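Local coordinates for protein peptidoglycan D,D-transpeptidase FtsI (Yersinia pestis, PDB 6SYN) that probably cross-links peptidoglycan at the division septum as a class B penicillin-binding protein, a D,D-transpeptidase inactivated by beta-lactams, at residues 110-115 with 136-141. Residues are numbered along the deposited sequence; the frame is centred on the assembly and turned at random.
Sequences SRRYYP and GVEKSF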
# COMPACT_ATOMS: atom_id res chain seq x y z
N SER A 110 18.05 22.63 -12.13
CA SER A 110 18.20 21.23 -11.67
C SER A 110 16.82 20.56 -11.80
O SER A 110 15.85 21.11 -11.25
CB SER A 110 18.75 21.17 -10.27
OG SER A 110 18.39 19.96 -9.62
N ARG A 111 16.74 19.47 -12.56
CA ARG A 111 15.50 18.69 -12.74
C ARG A 111 15.49 17.59 -11.68
O ARG A 111 16.43 16.78 -11.67
CB ARG A 111 15.41 18.11 -14.15
CG ARG A 111 14.13 17.33 -14.40
CD ARG A 111 14.08 16.74 -15.79
NE ARG A 111 12.90 15.92 -15.96
CZ ARG A 111 12.55 15.29 -17.08
NH1 ARG A 111 13.31 15.37 -18.16
NH2 ARG A 111 11.44 14.58 -17.11
N ARG A 112 14.49 17.59 -10.80
CA ARG A 112 14.26 16.47 -9.87
C ARG A 112 13.77 15.29 -10.72
O ARG A 112 12.60 15.30 -11.13
CB ARG A 112 13.28 16.89 -8.76
CG ARG A 112 13.43 16.10 -7.47
CD ARG A 112 14.87 15.83 -7.08
NE ARG A 112 14.95 15.26 -5.76
CZ ARG A 112 16.08 14.98 -5.11
NH1 ARG A 112 16.01 14.44 -3.90
NH2 ARG A 112 17.26 15.24 -5.65
N TYR A 113 14.67 14.35 -11.02
CA TYR A 113 14.42 13.21 -11.94
C TYR A 113 14.26 11.91 -11.14
O TYR A 113 15.05 11.66 -10.21
CB TYR A 113 15.53 13.10 -13.00
CG TYR A 113 15.40 11.88 -13.87
CD1 TYR A 113 14.43 11.80 -14.86
CD2 TYR A 113 16.22 10.78 -13.69
CE1 TYR A 113 14.28 10.66 -15.64
CE2 TYR A 113 16.09 9.64 -14.46
CZ TYR A 113 15.12 9.58 -15.44
OH TYR A 113 14.99 8.45 -16.20
N TYR A 114 13.25 11.11 -11.50
CA TYR A 114 12.86 9.86 -10.82
C TYR A 114 13.14 8.67 -11.73
O TYR A 114 12.30 8.34 -12.57
CB TYR A 114 11.39 9.94 -10.37
CG TYR A 114 11.09 11.16 -9.54
CD1 TYR A 114 11.42 11.21 -8.19
CD2 TYR A 114 10.52 12.29 -10.11
CE1 TYR A 114 11.17 12.33 -7.43
CE2 TYR A 114 10.26 13.42 -9.36
CZ TYR A 114 10.58 13.44 -8.02
OH TYR A 114 10.34 14.56 -7.27
N PRO A 115 14.31 8.00 -11.60
CA PRO A 115 14.67 6.87 -12.47
C PRO A 115 13.81 5.61 -12.30
O PRO A 115 13.86 4.79 -13.19
CB PRO A 115 16.13 6.56 -12.09
CG PRO A 115 16.60 7.81 -11.39
CD PRO A 115 15.38 8.29 -10.64
N GLY A 136 4.77 12.77 -0.40
CA GLY A 136 5.60 11.61 -0.03
C GLY A 136 6.87 12.02 0.70
O GLY A 136 6.88 13.06 1.39
N VAL A 137 7.91 11.21 0.54
CA VAL A 137 9.26 11.41 1.14
C VAL A 137 9.78 12.79 0.72
O VAL A 137 10.34 13.49 1.59
CB VAL A 137 10.21 10.27 0.74
CG1 VAL A 137 11.63 10.74 0.51
CG2 VAL A 137 10.17 9.15 1.78
N GLU A 138 9.60 13.16 -0.55
CA GLU A 138 10.08 14.44 -1.13
C GLU A 138 9.58 15.59 -0.23
O GLU A 138 10.41 16.44 0.14
CB GLU A 138 9.63 14.56 -2.59
CG GLU A 138 10.49 15.49 -3.42
CD GLU A 138 11.84 14.95 -3.85
OE1 GLU A 138 12.79 15.08 -3.06
OE2 GLU A 138 11.95 14.43 -4.97
N LYS A 139 8.30 15.60 0.15
CA LYS A 139 7.76 16.57 1.14
C LYS A 139 8.30 16.21 2.53
O LYS A 139 8.93 17.08 3.16
CB LYS A 139 6.23 16.59 1.19
CG LYS A 139 5.66 17.20 2.47
CD LYS A 139 4.43 18.07 2.29
CE LYS A 139 4.48 19.32 3.15
NZ LYS A 139 3.21 20.08 3.10
N SER A 140 8.03 14.98 2.98
CA SER A 140 8.26 14.47 4.36
C SER A 140 9.66 14.82 4.88
O SER A 140 9.79 15.07 6.09
CB SER A 140 8.02 12.98 4.40
OG SER A 140 8.11 12.48 5.72
N PHE A 141 10.67 14.81 4.00
CA PHE A 141 12.09 15.10 4.33
C PHE A 141 12.57 16.35 3.58
O PHE A 141 13.80 16.47 3.37
CB PHE A 141 12.96 13.90 3.98
CG PHE A 141 12.88 12.74 4.94
CD1 PHE A 141 13.71 12.69 6.05
CD2 PHE A 141 11.99 11.71 4.73
CE1 PHE A 141 13.65 11.62 6.93
CE2 PHE A 141 11.92 10.65 5.63
CZ PHE A 141 12.75 10.61 6.72
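Glu138 reaches out from helix 136-140 and sets its carboxylate between Arg112 and Tyr114 at the end of strand 104-113. Glu138 OE2 takes two donors. Tyr114 OH donates to the anti lone pair of Glu138 OE2 at 2.8 Å, and Arg112 NE comes to Glu138 OE2 from the syn side at 3.2 Å in a nearly straight salt bridge (N-H...O 160°), lying 31° out of the carboxylate plane. Guanidinium and carboxylate planes are 50° apart, and the bond from Arg112 NH1 to Glu138 OE1 is weak (3.4 Å). A bend at chi2 turns Arg112 NE toward the carboxylate. This buried polar knot lies in the N-terminal, non-catalytic module of the class B penicillin-binding protein, away from the ligand pocket that includes Ser252, and joins strand 104-113 to helix 136-140 within that module. Arg16 forms a second salt bridge with Glu138 OE1, Gly17 O accepts from Arg112 NH1, and Ala28 of strand 26-38 packs against all three side chains. The backbones stay apart, 9.9 Å even between Arg112 CA and Glu138 CA, and long side chains bridge the gap; outside the cluster Tyr113 points away from the helix, and Lys139 and Pro115 are exposed to solvent.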